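PDB 6YGA: N-alpha-acetyltransferase 35, NatC auxiliary subunit from Saccharomyces cerevisiae, which serves as the auxiliary subunit of the NatC N-terminal acetyltransferase, which acetylates the N-terminal methionine of L-A virus Gag protein. Local coordinates for residues B[361-366]-B[397-402]; B[418-423]-B[440-445]; B[425-428]-B[434-437]. All coordinates share one frame; numbering follows the deposited sequence.

How the interactions relate
All three contacts join helices within the part of the chain assigned to the TPR-like family. Interaction 1 is a small, buried meeting of two aromatic rings, between helices 360-372 and 386-402. Interactions 2 and 3 both hold helix 406-429 against helix 433-456. Interaction 3 lies near the connection between these helices and is partly buried, with Glu428 exposed at its margin. Interaction 2 lies further along the pair, is buried, and adds a salt bridge to its apolar packing. Neither of the other two has a hydrogen bond between its segments. The contacts also touch one another: Trp398 packs on selenomethionine Met442, and interactions 1 and 3 touch through Tyr435.

Interaction 1: B[361-366]-B[397-402]; sequences TQFYLL and EWYQNC. With EDO (1,2-ethanediol), chain C.
The rings of Phe363 and Tyr399 meet obliquely. Their planes are inclined at 50° and their centroids lie 5.4 Å apart. At the edge of the Phe363 ring, near its plane, sits Tyr399 CE2, 3.5 Å from Phe363 CE2. One face of the Tyr399 ring carries Trp398 CZ3 over its centre, 3.8 Å above the plane. Tyr399 also stacks with Phe347, a ring that Phe363 touches as well.

The two side chains approach from opposite directions. Phe363 has CG anti to the backbone N (chi1 -174°), which extends its ring toward Tyr399. Phe363 CZ reaches the phenol oxygen, 3.5 Å from Tyr399 OH. That buried hydroxyl is hydrogen-bonded to Thr322 OG1 and to NE2 of His367, which also meets the Phe363 ring edge-to-face; the two bonds tie down the polar end of the tyrosine.

On another side of helix 360-372, a 1,2-ethanediol makes a weak hydrogen bond from its O1 to Gln362 O. It probably comes from the crystallisation liquor. The aromatic contact joins helices 360-372 and 386-402 within the helical TPR-like region, and helix 319-328 packs against both rings through Thr322, Tyr323 and Ala326.

Interaction 2: B[418-423]-B[440-445]; sequences ILWDSL and YFMKLS
Lys443 and Asp421 form a salt bridge across an antiparallel helix pair, a helical hairpin in the TPR-like region. Lys443 NZ donates to Asp421 OD1 at 2.8 Å, and OD1 accepts with its anti lone pair, on the side away from the other carboxylate oxygen. The lysine chain runs extended from the backbone and then bends about the CG-CD bond (chi3 70°), which turns its end toward the aspartate. The ammonium group is also hydrogen-bonded to Gln424 OE1 and Val597 O, so three oxygens hold it. This is consistent with a stable charged state at a largely buried position.

The segment axes approach to 9.2 Å, with their directions 155° apart. Close to the backbones, Trp420 CB packs on Lys443 CB at 3.6 Å. The aliphatic part of Lys443 also runs beside Asp421, with Lys443 CD 3.6 Å from Asp421 CA. Trp420 NE1 is hydrogen-bonded to Gln416 OE1 within its own helix, and Trp420 also touches Met394 of helix 386-402.

Met442, present as selenomethionine, lies over one face of the indole. Its CB forms a CH-pi contact, 4.2 Å from the centroid of the Trp420 six-membered ring and only 4° off the ring normal.

Interaction 3: B[425-428]-B[434-437]; sequences AQFE and VYCS
Phe427 turns one face of its ring toward Tyr435, and the first side-chain carbon of the tyrosine sits over it. Tyr435 CB lies 3.5 Å from the centroid of the Phe427 ring and 13° off the ring normal. This is a CH-pi contact over the centre of the face. The approach is close around much of the ring, with Phe427 CE1 3.5 Å and Phe427 CZ 3.6 Å from Tyr435 CB.

The two rings do not stack. Their planes are near parallel, at 28°, but they are slid apart and barely overlap. Their centroids are 5.5 Å apart. Thus Tyr435 meets the phenylalanine mainly through CB, while its phenol end leads away from segment 425-428. A chi1 of -58° sets Tyr435 CG beside the backbone N, leaving CB over the phenylalanine while the ring slides past it. The two side chains cross at a slant.

Cys436 packs next to this pair. Its CB faces Phe427 CB at 4.0 Å, near the closest approach of the two backbones. Cys436 SG, anti to the backbone N, extends instead toward Glu428 and lies 4.2 Å from Glu428 CG. The glutamate therefore touches through its aliphatic part, and its carboxylate leads away. The contact between the segments is apolar, without hydrogen bonds.

The arrangement packs the end of helix 406-429 against the start of helix 433-456, beside the short connection between them. Neighbouring helices add further contacts. Phe427 packs on Leu387 and Ser391 of helix 386-402, and Tyr435 packs on Ile388 of that helix. Tyr435 also touches Tyr364 and Leu365 of helix 360-372. The pair thus sits where four helices of the TPR-like region come together.

Interaction 1: B[361-366]-B[397-402]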
loop_
_atom_site.group_PDB
_atom_site.type_symbol
_atom_site.label_atom_id
_atom_site.label_comp_id
_atom_site.label_asym_id
_atom_site.label_seq_id
_atom_site.Cartn_x
_atom_site.Cartn_y
_atom_site.Cartn_z
ATOM N N THR B 361 -24.023 15.462 9.206
ATOM C CA THR B 361 -23.941 16.917 9.277
ATOM C C THR B 361 -23.752 17.394 10.713
ATOM O O THR B 361 -22.999 18.342 10.962
ATOM C CB THR B 361 -25.183 17.553 8.647
ATOM O OG1 THR B 361 -26.353 17.172 9.384
ATOM C CG2 THR B 361 -25.329 17.105 7.199
ATOM N N GLN B 362 -24.420 16.749 11.675
ATOM C CA GLN B 362 -24.198 17.091 13.077
ATOM C C GLN B 362 -22.740 16.885 13.466
ATOM O O GLN B 362 -22.153 17.711 14.174
ATOM C CB GLN B 362 -25.108 16.257 13.978
ATOM C CG GLN B 362 -26.574 16.630 13.915
ATOM C CD GLN B 362 -27.429 15.725 14.774
ATOM O OE1 GLN B 362 -26.945 14.734 15.325
ATOM N NE2 GLN B 362 -28.707 16.059 14.896
ATOM N N PHE B 363 -22.143 15.786 13.004
ATOM C CA PHE B 363 -20.740 15.507 13.295
ATOM C C PHE B 363 -19.830 16.565 12.683
ATOM O O PHE B 363 -18.854 16.995 13.310
ATOM C CB PHE B 363 -20.389 14.113 12.775
ATOM C CG PHE B 363 -19.014 13.649 13.135
ATOM C CD1 PHE B 363 -18.675 13.392 14.454
ATOM C CD2 PHE B 363 -18.065 13.434 12.150
ATOM C CE1 PHE B 363 -17.409 12.950 14.784
ATOM C CE2 PHE B 363 -16.801 12.987 12.472
ATOM C CZ PHE B 363 -16.472 12.745 13.792
ATOM N N TYR B 364 -20.138 17.002 11.460
ATOM C CA TYR B 364 -19.337 18.037 10.813
ATOM C C TYR B 364 -19.473 19.370 11.536
ATOM O O TYR B 364 -18.476 20.061 11.775
ATOM C CB TYR B 364 -19.745 18.175 9.347
ATOM C CG TYR B 364 -19.273 19.457 8.694
ATOM C CD1 TYR B 364 -17.981 19.574 8.204
ATOM C CD2 TYR B 364 -20.128 20.546 8.561
ATOM C CE1 TYR B 364 -17.548 20.741 7.608
ATOM C CE2 TYR B 364 -19.703 21.719 7.966
ATOM C CZ TYR B 364 -18.412 21.811 7.490
ATOM O OH TYR B 364 -17.981 22.975 6.893
ATOM N N LEU B 365 -20.704 19.752 11.886
ATOM C CA LEU B 365 -20.913 21.028 12.562
ATOM C C LEU B 365 -20.250 21.056 13.934
ATOM O O LEU B 365 -19.896 22.132 14.428
ATOM C CB LEU B 365 -22.408 21.316 12.678
ATOM C CG LEU B 365 -23.135 21.558 11.353
ATOM C CD1 LEU B 365 -24.622 21.722 11.600
ATOM C CD2 LEU B 365 -22.571 22.781 10.645
ATOM N N LEU B 366 -20.070 19.890 14.562
ATOM C CA LEU B 366 -19.342 19.843 15.827
ATOM C C LEU B 366 -17.884 20.237 15.637
ATOM O O LEU B 366 -17.306 20.929 16.483
ATOM C CB LEU B 366 -19.444 18.450 16.445
ATOM C CG LEU B 366 -20.607 18.208 17.406
ATOM C CD1 LEU B 366 -20.683 16.737 17.772
ATOM C CD2 LEU B 366 -20.453 19.065 18.656
ATOM N N GLU B 397 -14.412 11.158 4.625
ATOM C CA GLU B 397 -13.317 10.592 3.842
ATOM C C GLU B 397 -11.967 10.891 4.477
ATOM O O GLU B 397 -11.042 10.078 4.379
ATOM C CB GLU B 397 -13.358 11.116 2.406
ATOM C CG GLU B 397 -14.507 10.558 1.579
ATOM C CD GLU B 397 -14.594 11.177 0.199
ATOM O OE1 GLU B 397 -13.706 11.981 -0.156
ATOM O OE2 GLU B 397 -15.554 10.859 -0.532
ATOM N N TRP B 398 -11.837 12.045 5.136
ATOM C CA TRP B 398 -10.598 12.356 5.841
ATOM C C TRP B 398 -10.347 11.361 6.969
ATOM O O TRP B 398 -9.213 10.910 7.166
ATOM C CB TRP B 398 -10.643 13.790 6.376
ATOM C CG TRP B 398 -9.423 14.177 7.154
ATOM C CD1 TRP B 398 -8.295 14.776 6.671
ATOM C CD2 TRP B 398 -9.203 13.981 8.557
ATOM N NE1 TRP B 398 -7.388 14.968 7.685
ATOM C CE2 TRP B 398 -7.921 14.489 8.853
ATOM C CE3 TRP B 398 -9.966 13.430 9.590
ATOM C CZ2 TRP B 398 -7.386 14.460 10.142
ATOM C CZ3 TRP B 398 -9.432 13.402 10.869
ATOM C CH2 TRP B 398 -8.155 13.912 11.132
ATOM N N TYR B 399 -11.393 11.003 7.717
ATOM C CA TYR B 399 -11.239 10.020 8.787
ATOM C C TYR B 399 -10.859 8.658 8.225
ATOM O O TYR B 399 -9.989 7.967 8.768
ATOM C CB TYR B 399 -12.529 9.915 9.601
ATOM C CG TYR B 399 -12.677 10.953 10.690
ATOM C CD1 TYR B 399 -12.165 10.729 11.963
ATOM C CD2 TYR B 399 -13.339 12.150 10.450
ATOM C CE1 TYR B 399 -12.298 11.670 12.962
ATOM C CE2 TYR B 399 -13.478 13.100 11.445
ATOM C CZ TYR B 399 -12.955 12.853 12.700
ATOM O OH TYR B 399 -13.086 13.789 13.700
ATOM N N GLN B 400 -11.515 8.250 7.136
ATOM C CA GLN B 400 -11.261 6.937 6.556
ATOM C C GLN B 400 -9.834 6.831 6.031
ATOM O O GLN B 400 -9.214 5.765 6.114
ATOM C CB GLN B 400 -12.275 6.654 5.445
ATOM C CG GLN B 400 -12.151 5.278 4.817
ATOM C CD GLN B 400 -13.438 4.815 4.157
ATOM O OE1 GLN B 400 -14.535 5.209 4.559
ATOM N NE2 GLN B 400 -13.309 3.971 3.140
ATOM N N ASN B 401 -9.293 7.928 5.498
ATOM C CA ASN B 401 -7.922 7.910 4.999
ATOM C C ASN B 401 -6.910 7.647 6.108
ATOM O O ASN B 401 -5.812 7.156 5.825
ATOM C CB ASN B 401 -7.609 9.229 4.291
ATOM C CG ASN B 401 -6.239 9.234 3.653
ATOM O OD1 ASN B 401 -6.001 8.543 2.662
ATOM N ND2 ASN B 401 -5.331 10.020 4.211
ATOM N N CYS B 402 -7.261 7.939 7.365
ATOM C CA CYS B 402 -6.317 7.745 8.461
ATOM C C CYS B 402 -5.986 6.277 8.686
ATOM O O CYS B 402 -4.892 5.964 9.165
ATOM C CB CYS B 402 -6.862 8.354 9.751
ATOM S SG CYS B 402 -6.976 10.149 9.715
HETATM C C1 EDO C . -22.825 20.963 16.252
HETATM O O1 EDO C . -23.583 19.762 16.444
HETATM C C2 EDO C . -23.533 22.159 16.876
HETATM O O2 EDO C . -22.950 23.359 16.357
#

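Interaction 2: B[418-423]-B[440-445]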
loop_
_atom_site.group_PDB
_atom_site.type_symbol
_atom_site.label_atom_id
_atom_site.label_comp_id
_atom_site.label_asym_id
_atom_site.label_seq_id
_atom_site.Cartn_x
_atom_site.Cartn_y
_atom_site.Cartn_z
ATOM N N ILE B 418 -7.175 19.250 -3.629
ATOM C CA ILE B 418 -7.901 20.021 -4.629
ATOM C C ILE B 418 -9.392 20.077 -4.301
ATOM O O ILE B 418 -10.077 21.027 -4.694
ATOM C CB ILE B 418 -7.641 19.459 -6.039
ATOM C CG1 ILE B 418 -7.902 20.539 -7.089
ATOM C CG2 ILE B 418 -8.502 18.236 -6.308
ATOM C CD1 ILE B 418 -7.083 21.798 -6.869
ATOM N N LEU B 419 -9.915 19.090 -3.567
ATOM C CA LEU B 419 -11.328 19.119 -3.195
ATOM C C LEU B 419 -11.576 20.065 -2.026
ATOM O O LEU B 419 -12.600 20.759 -1.994
ATOM C CB LEU B 419 -11.817 17.708 -2.863
ATOM C CG LEU B 419 -12.526 16.939 -3.982
ATOM C CD1 LEU B 419 -11.615 16.737 -5.178
ATOM C CD2 LEU B 419 -13.033 15.601 -3.471
ATOM N N TRP B 420 -10.655 20.107 -1.058
ATOM C CA TRP B 420 -10.734 21.119 -0.010
ATOM C C TRP B 420 -10.646 22.522 -0.597
ATOM O O TRP B 420 -11.380 23.424 -0.179
ATOM C CB TRP B 420 -9.623 20.917 1.020
ATOM C CG TRP B 420 -9.819 19.763 1.951
ATOM C CD1 TRP B 420 -8.986 18.694 2.115
ATOM C CD2 TRP B 420 -10.908 19.565 2.861
ATOM N NE1 TRP B 420 -9.491 17.842 3.066
ATOM C CE2 TRP B 420 -10.671 18.354 3.539
ATOM C CE3 TRP B 420 -12.062 20.294 3.165
ATOM C CZ2 TRP B 420 -11.544 17.854 4.500
ATOM C CZ3 TRP B 420 -12.928 19.795 4.120
ATOM C CH2 TRP B 420 -12.664 18.587 4.777
ATOM N N ASP B 421 -9.747 22.722 -1.567
ATOM C CA ASP B 421 -9.586 24.037 -2.182
ATOM C C ASP B 421 -10.861 24.466 -2.897
ATOM O O ASP B 421 -11.349 25.585 -2.703
ATOM C CB ASP B 421 -8.403 24.022 -3.153
ATOM C CG ASP B 421 -8.013 25.416 -3.629
ATOM O OD1 ASP B 421 -7.516 26.212 -2.805
ATOM O OD2 ASP B 421 -8.196 25.711 -4.829
ATOM N N SER B 422 -11.415 23.580 -3.727
ATOM C CA SER B 422 -12.658 23.887 -4.428
ATOM C C SER B 422 -13.791 24.157 -3.447
ATOM O O SER B 422 -14.612 25.055 -3.662
ATOM C CB SER B 422 -13.020 22.735 -5.365
ATOM O OG SER B 422 -14.209 23.007 -6.083
ATOM N N LEU B 423 -13.843 23.394 -2.356
ATOM C CA LEU B 423 -14.875 23.608 -1.349
ATOM C C LEU B 423 -14.709 24.966 -0.678
ATOM O O LEU B 423 -15.687 25.697 -0.477
ATOM C CB LEU B 423 -14.827 22.481 -0.321
ATOM C CG LEU B 423 -16.077 22.234 0.513
ATOM C CD1 LEU B 423 -17.278 21.992 -0.388
ATOM C CD2 LEU B 423 -15.828 21.041 1.409
ATOM N N TYR B 440 -10.311 26.114 5.343
ATOM C CA TYR B 440 -8.934 26.537 5.120
ATOM C C TYR B 440 -7.989 25.864 6.106
ATOM O O TYR B 440 -6.896 25.425 5.728
ATOM C CB TYR B 440 -8.830 28.059 5.220
ATOM C CG TYR B 440 -7.445 28.598 4.951
ATOM C CD1 TYR B 440 -6.850 28.451 3.703
ATOM C CD2 TYR B 440 -6.740 29.269 5.940
ATOM C CE1 TYR B 440 -5.588 28.950 3.451
ATOM C CE2 TYR B 440 -5.480 29.770 5.699
ATOM C CZ TYR B 440 -4.907 29.609 4.455
ATOM O OH TYR B 440 -3.647 30.110 4.218
ATOM N N PHE B 441 -8.402 25.757 7.371
ATOM C CA PHE B 441 -7.570 25.088 8.366
ATOM C C PHE B 441 -7.303 23.638 7.983
ATOM O O PHE B 441 -6.169 23.159 8.099
ATOM C CB PHE B 441 -8.230 25.152 9.743
ATOM C CG PHE B 441 -7.645 24.183 10.726
ATOM C CD1 PHE B 441 -6.433 24.451 11.345
ATOM C CD2 PHE B 441 -8.298 22.997 11.020
ATOM C CE1 PHE B 441 -5.888 23.556 12.244
ATOM C CE2 PHE B 441 -7.757 22.098 11.916
ATOM C CZ PHE B 441 -6.551 22.377 12.530
HETATM N N MSE B 442 -8.332 22.924 7.538
HETATM C CA MSE B 442 -8.181 21.526 7.155
HETATM C C MSE B 442 -7.328 21.367 5.901
HETATM O O MSE B 442 -6.491 20.467 5.826
HETATM C CB MSE B 442 -9.549 20.885 6.941
HETATM C CG MSE B 442 -10.377 20.804 8.206
HETATM SE SE MSE B 442 -9.621 19.548 9.490
HETATM C CE MSE B 442 -9.919 17.916 8.469
ATOM N N LYS B 443 -7.539 22.240 4.915
ATOM C CA LYS B 443 -6.750 22.161 3.690
ATOM C C LYS B 443 -5.274 22.417 3.968
ATOM O O LYS B 443 -4.406 21.654 3.532
ATOM C CB LYS B 443 -7.275 23.154 2.655
ATOM C CG LYS B 443 -6.599 23.030 1.301
ATOM C CD LYS B 443 -7.020 24.145 0.371
ATOM C CE LYS B 443 -6.442 25.476 0.818
ATOM N NZ LYS B 443 -6.907 26.588 -0.053
ATOM N N LEU B 444 -4.972 23.489 4.707
ATOM C CA LEU B 444 -3.579 23.858 4.942
ATOM C C LEU B 444 -2.884 22.851 5.855
ATOM O O LEU B 444 -1.702 22.544 5.662
ATOM C CB LEU B 444 -3.509 25.271 5.521
ATOM C CG LEU B 444 -2.119 25.904 5.599
ATOM C CD1 LEU B 444 -1.349 25.663 4.310
ATOM C CD2 LEU B 444 -2.235 27.394 5.880
ATOM N N SER B 445 -3.604 22.326 6.854
ATOM C CA SER B 445 -3.061 21.246 7.675
ATOM C C SER B 445 -2.804 19.998 6.839
ATOM O O SER B 445 -1.823 19.281 7.065
ATOM C CB SER B 445 -4.017 20.918 8.821
ATOM O OG SER B 445 -4.072 21.966 9.768
#

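Interaction 3: B[425-428]-B[434-437]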
loop_
_atom_site.group_PDB
_atom_site.type_symbol
_atom_site.label_atom_id
_atom_site.label_comp_id
_atom_site.label_asym_id
_atom_site.label_seq_id
_atom_site.Cartn_x
_atom_site.Cartn_y
_atom_site.Cartn_z
ATOM N N ALA B 425 -13.274 27.639 -1.931
ATOM C CA ALA B 425 -13.633 28.685 -2.882
ATOM C C ALA B 425 -15.141 28.783 -3.074
ATOM O O ALA B 425 -15.652 29.862 -3.393
ATOM C CB ALA B 425 -12.945 28.437 -4.223
ATOM N N GLN B 426 -15.869 27.680 -2.895
ATOM C CA GLN B 426 -17.320 27.736 -3.046
ATOM C C GLN B 426 -17.967 28.395 -1.833
ATOM O O GLN B 426 -18.920 29.169 -1.977
ATOM C CB GLN B 426 -17.885 26.332 -3.278
ATOM C CG GLN B 426 -19.362 26.304 -3.655
ATOM C CD GLN B 426 -19.642 26.931 -5.010
ATOM O OE1 GLN B 426 -18.789 26.929 -5.898
ATOM N NE2 GLN B 426 -20.843 27.473 -5.174
ATOM N N PHE B 427 -17.468 28.090 -0.630
ATOM C CA PHE B 427 -17.872 28.843 0.554
ATOM C C PHE B 427 -17.528 30.318 0.400
ATOM O O PHE B 427 -18.301 31.193 0.807
ATOM C CB PHE B 427 -17.190 28.282 1.803
ATOM C CG PHE B 427 -17.863 27.068 2.380
ATOM C CD1 PHE B 427 -19.192 27.112 2.762
ATOM C CD2 PHE B 427 -17.151 25.893 2.576
ATOM C CE1 PHE B 427 -19.807 26.001 3.305
ATOM C CE2 PHE B 427 -17.761 24.778 3.121
ATOM C CZ PHE B 427 -19.090 24.831 3.487
ATOM N N GLU B 428 -16.368 30.611 -0.192
ATOM C CA GLU B 428 -15.943 31.996 -0.354
ATOM C C GLU B 428 -16.883 32.760 -1.281
ATOM O O GLU B 428 -17.172 33.939 -1.048
ATOM C CB GLU B 428 -14.507 32.034 -0.880
ATOM C CG GLU B 428 -13.677 33.195 -0.359
ATOM C CD GLU B 428 -14.066 34.517 -0.978
ATOM O OE1 GLU B 428 -14.450 34.526 -2.167
ATOM O OE2 GLU B 428 -13.991 35.546 -0.275
ATOM N N VAL B 434 -17.263 31.468 8.228
ATOM C CA VAL B 434 -16.964 30.510 9.289
ATOM C C VAL B 434 -16.582 29.158 8.696
ATOM O O VAL B 434 -15.547 28.579 9.045
ATOM C CB VAL B 434 -18.155 30.388 10.257
ATOM C CG1 VAL B 434 -17.870 29.356 11.339
ATOM C CG2 VAL B 434 -18.474 31.742 10.879
ATOM N N TYR B 435 -17.403 28.641 7.778
ATOM C CA TYR B 435 -17.071 27.370 7.138
ATOM C C TYR B 435 -15.860 27.513 6.225
ATOM O O TYR B 435 -15.038 26.595 6.130
ATOM C CB TYR B 435 -18.272 26.830 6.362
ATOM C CG TYR B 435 -19.496 26.616 7.219
ATOM C CD1 TYR B 435 -19.491 25.681 8.246
ATOM C CD2 TYR B 435 -20.654 27.351 7.006
ATOM C CE1 TYR B 435 -20.605 25.486 9.037
ATOM C CE2 TYR B 435 -21.774 27.162 7.792
ATOM C CZ TYR B 435 -21.743 26.227 8.807
ATOM O OH TYR B 435 -22.851 26.027 9.596
ATOM N N CYS B 436 -15.733 28.658 5.546
ATOM C CA CYS B 436 -14.527 28.931 4.769
ATOM C C CYS B 436 -13.285 28.882 5.653
ATOM O O CYS B 436 -12.252 28.329 5.257
ATOM C CB CYS B 436 -14.654 30.291 4.076
ATOM S SG CYS B 436 -13.217 30.823 3.114
ATOM N N SER B 437 -13.378 29.424 6.870
ATOM C CA SER B 437 -12.237 29.412 7.783
ATOM C C SER B 437 -11.863 27.988 8.183
ATOM O O SER B 437 -10.687 27.610 8.142
ATOM C CB SER B 437 -12.548 30.264 9.016
ATOM O OG SER B 437 -11.680 29.965 10.094
#